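Local structure of universal stress protein (Pseudomonas aeruginosa UCBPP-PA14, 7MQ5) at residues E202-F207 / E216-E221; L228-A233 / E261-T266. The protein is of unknown function but belongs to the universal stress protein family, whose members often bind nucleotides and probably help the cell endure stress. All coordinates share one frame; numbering follows the deposited sequence. Where two conformers were deposited one is given.

Contacts 1 and 2 lie in one universal stress protein domain, on opposite faces of the parallel part of the sheet formed by this half of the chain, with centres about 19 Å apart. They follow one another along the chain. Helix 193-211 leads into the edge strand 218-222, which closes contact 1. The next helix, 225-236, crosses to strand 240-244 and meets helix 258-264 in contact 2. The two touch through the strand: Leu218 and Ile220 face helix 193-211, whereas His219 and Glu221 face helix 225-236, and His219 CG lies 4.0 Å from Thr232 CG2. Together the contacts show how helices sandwich the sheet in this half of the chain.

Contact 1: residues E202-F207 / E216-E221; sequences EACRTF and EQLHIE
Cys204 and Ile220 meet where helix 202-207 runs over strand 218-221, almost antiparallel to it at 170°, with the two axes 11.3 Å apart at their closest. Apolar side chains carry the whole contact. Cys204 was modelled in two conformers; in one of them the thiol is swung anti to its own backbone N (chi1 -176°) and SG lies against the CG1-CD1 bond of Ile220. In that conformer SG is 3.5 Å from Ile220 CD1 and the same distance from Ile220 CG1, which would rest the sulfur along the side of that branch and not merely at its end. The isoleucine is not fully extended: a chi2 of -59° folds CD1 back so that both CG1 and CD1 lie beside this sulfur position. For the same conformer Leu218 supplies the next point of support, with its CD2 methyl 4.1 Å from Cys204 SG.

The other methyl of Leu218 serves a different partner. CD1 approaches the Phe207 ring at CE2, 4.0 Å away, and reaches it obliquely. The forked end of the leucine can thereby serve two residues about one helical turn apart, Cys204 and Phe207. On the strand, Leu218 and Ile220 are two positions apart and so share a face; Leu218 CD1 and Ile220 CD1 come within 3.7 Å of each other, giving the helix a continuous hydrocarbon surface. Val143, from a loop, touches both Cys204 and Phe207, and the Phe207 ring also meets that of Tyr211 farther along the helix.

Strand 218-222 pairs with the parallel strand 171-178, and helix 193-211 links the two. The packing is that of a beta-alpha-beta crossover at the sheet edge of the Rossmann-like alpha/beta fold found in universal stress proteins.

Contact 2: residues L228-A233 / E261-T266; sequences LIPRTA and EVVLDT
Pro230 and Val263 mark the nearest approach of the two backbones, their CA atoms 6.3 Å apart. Helix 228-233 is kinked there, since the proline N has no hydrogen to give to the preceding turn. This is helix-against-helix packing in a Rossmann-like alpha/beta fold: Ile229 also reaches Ile175 and Ala140 of the sheet, while Leu264 packs on Trp113 of helix 110-118.

The two methyls of Val263 share the work. CG1 meets Ile229 CG2 at 3.8 Å, while CG2 sits between Pro230 CD, 4.0 Å away, and Ile229 CB, 4.1 Å away; the valine crosses both side chains at about a right angle. Thr266 CG2 meets the CB-CG side of the proline ring, 3.8 Å from Pro230 CB. With chi1 at -55°, the threonine directs this methyl to the proline and turns its hydroxyl back toward the backbone of the preceding turn. There Thr266 OG1 donates a 2.8 Å hydrogen bond to Val262 O, coming in 38° out of the carbonyl plane.

Contact 1: residues E202-F207 / E216-E221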
loop_
_atom_site.group_PDB
_atom_site.type_symbol
_atom_site.label_atom_id
_atom_site.label_comp_id
_atom_site.label_asym_id
_atom_site.label_seq_id
_atom_site.Cartn_x
_atom_site.Cartn_y
_atom_site.Cartn_z
ATOM N N GLU A 202 9.952 -16.237 22.039
ATOM C CA GLU A 202 10.797 -17.059 21.124
ATOM C C GLU A 202 10.517 -16.640 19.676
ATOM O O GLU A 202 11.496 -16.379 18.937
ATOM C CB GLU A 202 10.536 -18.551 21.358
ATOM C CG GLU A 202 11.291 -19.476 20.412
ATOM C CD GLU A 202 11.205 -20.954 20.767
ATOM O OE1 GLU A 202 11.077 -21.778 19.841
ATOM O OE2 GLU A 202 11.307 -21.281 21.968
ATOM N N ALA A 203 9.238 -16.581 19.291
ATOM C CA ALA A 203 8.847 -16.163 17.925
ATOM C C ALA A 203 9.413 -14.770 17.641
ATOM O O ALA A 203 9.920 -14.531 16.527
ATOM C CB ALA A 203 7.343 -16.178 17.788
ATOM N N CYS A 204 9.369 -13.904 18.647
ATOM C CA CYS A 204 9.828 -12.509 18.473
ATOM C C CYS A 204 11.352 -12.444 18.287
ATOM O O CYS A 204 11.812 -11.720 17.390
ATOM C CB CYS A 204 9.385 -11.682 19.665
ATOM S SG CYS A 204 9.818 -9.943 19.468
ATOM N N ARG A 205 12.115 -13.162 19.111
ATOM C CA ARG A 205 13.597 -13.141 18.973
ATOM C C ARG A 205 14.007 -13.765 17.634
ATOM O O ARG A 205 14.946 -13.244 17.013
ATOM C CB ARG A 205 14.271 -13.821 20.166
ATOM C CG ARG A 205 14.121 -13.062 21.478
ATOM C CD ARG A 205 14.667 -11.643 21.426
ATOM N NE ARG A 205 14.575 -10.960 22.712
ATOM C CZ ARG A 205 14.894 -9.684 22.922
ATOM N NH1 ARG A 205 15.326 -8.925 21.927
ATOM N NH2 ARG A 205 14.772 -9.168 24.132
ATOM N N THR A 206 13.313 -14.815 17.197
ATOM C CA THR A 206 13.640 -15.446 15.894
ATOM C C THR A 206 13.366 -14.444 14.767
ATOM O O THR A 206 14.213 -14.318 13.854
ATOM C CB THR A 206 12.853 -16.743 15.705
ATOM O OG1 THR A 206 13.328 -17.637 16.709
ATOM C CG2 THR A 206 13.035 -17.351 14.333
ATOM N N PHE A 207 12.218 -13.764 14.829
ATOM C CA PHE A 207 11.862 -12.750 13.808
ATOM C C PHE A 207 12.937 -11.661 13.740
ATOM O O PHE A 207 13.359 -11.281 12.638
ATOM C CB PHE A 207 10.500 -12.146 14.148
ATOM C CG PHE A 207 10.047 -11.065 13.203
ATOM C CD1 PHE A 207 9.301 -11.379 12.083
ATOM C CD2 PHE A 207 10.361 -9.737 13.444
ATOM C CE1 PHE A 207 8.870 -10.381 11.223
ATOM C CE2 PHE A 207 9.937 -8.741 12.580
ATOM C CZ PHE A 207 9.204 -9.069 11.465
ATOM N N GLU A 216 15.375 -0.983 18.762
ATOM C CA GLU A 216 14.844 0.393 18.533
ATOM C C GLU A 216 13.929 0.444 17.296
ATOM O O GLU A 216 13.085 1.360 17.232
ATOM C CB GLU A 216 16.016 1.373 18.421
ATOM C CG GLU A 216 16.775 1.593 19.730
ATOM C CD GLU A 216 17.621 0.444 20.271
ATOM O OE1 GLU A 216 18.193 -0.328 19.461
ATOM O OE2 GLU A 216 17.732 0.337 21.517
ATOM N N GLN A 217 14.098 -0.482 16.350
ATOM C CA GLN A 217 13.266 -0.596 15.124
ATOM C C GLN A 217 12.007 -1.432 15.349
ATOM O O GLN A 217 11.044 -1.223 14.612
ATOM C CB GLN A 217 14.039 -1.300 14.011
ATOM C CG GLN A 217 15.086 -0.436 13.347
ATOM C CD GLN A 217 15.791 -1.255 12.299
ATOM O OE1 GLN A 217 16.483 -2.228 12.609
ATOM N NE2 GLN A 217 15.596 -0.875 11.043
ATOM N N LEU A 218 12.051 -2.390 16.271
ATOM C CA LEU A 218 10.931 -3.350 16.449
ATOM C C LEU A 218 10.086 -2.934 17.656
ATOM O O LEU A 218 10.594 -2.954 18.785
ATOM C CB LEU A 218 11.528 -4.756 16.615
ATOM C CG LEU A 218 10.537 -5.920 16.649
ATOM C CD1 LEU A 218 9.628 -5.927 15.432
ATOM C CD2 LEU A 218 11.280 -7.244 16.752
ATOM N N HIS A 219 8.846 -2.532 17.399
ATOM C CA HIS A 219 7.860 -2.129 18.431
ATOM C C HIS A 219 6.982 -3.346 18.719
ATOM O O HIS A 219 6.152 -3.678 17.867
ATOM C CB HIS A 219 7.027 -0.933 17.936
ATOM C CG HIS A 219 7.833 0.284 17.625
ATOM N ND1 HIS A 219 7.820 1.400 18.435
ATOM C CD2 HIS A 219 8.662 0.568 16.597
ATOM C CE1 HIS A 219 8.615 2.319 17.920
ATOM N NE2 HIS A 219 9.155 1.826 16.805
ATOM N N ILE A 220 7.229 -4.026 19.835
ATOM C CA ILE A 220 6.433 -5.221 20.236
ATOM C C ILE A 220 5.433 -4.732 21.277
ATOM O O ILE A 220 5.863 -4.379 22.380
ATOM C CB ILE A 220 7.349 -6.336 20.779
ATOM C CG1 ILE A 220 8.431 -6.709 19.762
ATOM C CG2 ILE A 220 6.537 -7.544 21.223
ATOM C CD1 ILE A 220 7.888 -7.185 18.437
ATOM N N GLU A 221 4.156 -4.702 20.899
ATOM C CA GLU A 221 3.087 -4.109 21.738
ATOM C C GLU A 221 1.959 -5.121 21.941
ATOM O O GLU A 221 1.705 -5.939 21.034
ATOM C CB GLU A 221 2.526 -2.870 21.039
ATOM C CG GLU A 221 3.562 -1.822 20.667
ATOM C CD GLU A 221 4.036 -0.927 21.793
ATOM O OE1 GLU A 221 4.720 0.070 21.491
ATOM O OE2 GLU A 221 3.705 -1.213 22.961
#

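Contact 2: residues L228-A233 / E261-T266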
loop_
_atom_site.group_PDB
_atom_site.type_symbol
_atom_site.label_atom_id
_atom_site.label_comp_id
_atom_site.label_asym_id
_atom_site.label_seq_id
_atom_site.Cartn_x
_atom_site.Cartn_y
_atom_site.Cartn_z
ATOM N N LEU A 228 -3.202 0.022 17.879
ATOM C CA LEU A 228 -1.731 0.063 18.092
ATOM C C LEU A 228 -1.001 0.487 16.814
ATOM O O LEU A 228 -0.027 1.257 16.927
ATOM C CB LEU A 228 -1.247 -1.303 18.580
ATOM C CG LEU A 228 -1.699 -1.686 19.988
ATOM C CD1 LEU A 228 -1.216 -3.077 20.356
ATOM C CD2 LEU A 228 -1.221 -0.667 21.009
ATOM N N ILE A 229 -1.466 0.040 15.648
ATOM C CA ILE A 229 -0.775 0.386 14.373
ATOM C C ILE A 229 -0.851 1.900 14.174
ATOM O O ILE A 229 0.181 2.543 13.976
ATOM C CB ILE A 229 -1.281 -0.454 13.188
ATOM C CG1 ILE A 229 -0.893 -1.928 13.357
ATOM C CG2 ILE A 229 -0.788 0.126 11.870
ATOM C CD1 ILE A 229 -1.665 -2.876 12.478
ATOM N N PRO A 230 -2.036 2.551 14.232
ATOM C CA PRO A 230 -2.062 4.005 14.087
ATOM C C PRO A 230 -1.295 4.752 15.195
ATOM O O PRO A 230 -0.717 5.796 14.934
ATOM C CB PRO A 230 -3.560 4.345 14.085
ATOM C CG PRO A 230 -4.228 3.070 13.631
ATOM C CD PRO A 230 -3.385 1.957 14.216
ATOM N N ARG A 231 -1.292 4.239 16.426
ATOM C CA ARG A 231 -0.535 4.975 17.477
ATOM C C ARG A 231 0.951 5.009 17.120
ATOM O O ARG A 231 1.611 6.051 17.306
ATOM C CB ARG A 231 -0.688 4.321 18.848
ATOM C CG ARG A 231 -2.049 4.525 19.478
ATOM C CD ARG A 231 -2.110 3.732 20.760
ATOM N NE ARG A 231 -3.431 3.719 21.345
ATOM C CZ ARG A 231 -3.742 2.996 22.424
ATOM N NH1 ARG A 231 -2.828 2.213 22.969
ATOM N NH2 ARG A 231 -4.959 3.024 22.932
ATOM N N THR A 232 1.478 3.879 16.664
ATOM C CA THR A 232 2.921 3.847 16.341
ATOM C C THR A 232 3.191 4.741 15.134
ATOM O O THR A 232 4.196 5.459 15.134
ATOM C CB THR A 232 3.380 2.405 16.144
ATOM O OG1 THR A 232 3.068 1.684 17.334
ATOM C CG2 THR A 232 4.851 2.320 15.825
ATOM N N ALA A 233 2.319 4.702 14.132
ATOM C CA ALA A 233 2.517 5.569 12.956
ATOM C C ALA A 233 2.535 7.031 13.388
ATOM O O ALA A 233 3.382 7.797 12.909
ATOM C CB ALA A 233 1.432 5.326 11.932
ATOM N N GLU A 261 -9.401 -2.437 7.865
ATOM C CA GLU A 261 -10.491 -1.447 7.646
ATOM C C GLU A 261 -10.283 -0.237 8.562
ATOM O O GLU A 261 -10.272 0.918 8.083
ATOM C CB GLU A 261 -11.855 -2.076 7.925
ATOM C CG GLU A 261 -12.323 -3.030 6.844
ATOM C CD GLU A 261 -13.676 -3.660 7.120
ATOM O OE1 GLU A 261 -14.178 -3.514 8.253
ATOM O OE2 GLU A 261 -14.227 -4.288 6.202
ATOM N N VAL A 262 -10.084 -0.496 9.850
ATOM C CA VAL A 262 -9.927 0.627 10.814
ATOM C C VAL A 262 -8.635 1.396 10.520
ATOM O O VAL A 262 -8.671 2.632 10.474
ATOM C CB VAL A 262 -9.962 0.111 12.263
ATOM C CG1 VAL A 262 -9.654 1.224 13.253
ATOM C CG2 VAL A 262 -11.296 -0.549 12.589
ATOM N N VAL A 263 -7.520 0.696 10.331
ATOM C CA VAL A 263 -6.220 1.385 10.103
ATOM C C VAL A 263 -6.291 2.265 8.840
ATOM O O VAL A 263 -5.821 3.415 8.867
ATOM C CB VAL A 263 -5.099 0.327 10.053
ATOM C CG1 VAL A 263 -3.777 0.885 9.569
ATOM C CG2 VAL A 263 -4.958 -0.366 11.399
ATOM N N LEU A 264 -6.851 1.750 7.752
ATOM C CA LEU A 264 -6.887 2.529 6.487
ATOM C C LEU A 264 -7.712 3.808 6.630
ATOM O O LEU A 264 -7.401 4.781 5.936
ATOM C CB LEU A 264 -7.441 1.637 5.372
ATOM C CG LEU A 264 -6.377 0.859 4.607
ATOM C CD1 LEU A 264 -6.950 -0.386 3.937
ATOM C CD2 LEU A 264 -5.681 1.774 3.609
ATOM N N ASP A 265 -8.722 3.791 7.495
ATOM C CA ASP A 265 -9.604 4.966 7.715
ATOM C C ASP A 265 -9.045 5.886 8.808
ATOM O O ASP A 265 -9.692 6.909 9.067
ATOM C CB ASP A 265 -11.019 4.523 8.102
ATOM C CG ASP A 265 -11.976 4.296 6.938
ATOM O OD1 ASP A 265 -11.595 4.574 5.773
ATOM O OD2 ASP A 265 -13.106 3.846 7.207
ATOM N N THR A 266 -7.891 5.550 9.400
ATOM C CA THR A 266 -7.333 6.318 10.550
ATOM C C THR A 266 -5.944 6.879 10.228
ATOM O O THR A 266 -5.622 7.980 10.664
ATOM C CB THR A 266 -7.239 5.434 11.810
ATOM O OG1 THR A 266 -8.529 4.877 12.063
ATOM C CG2 THR A 266 -6.753 6.171 13.039
#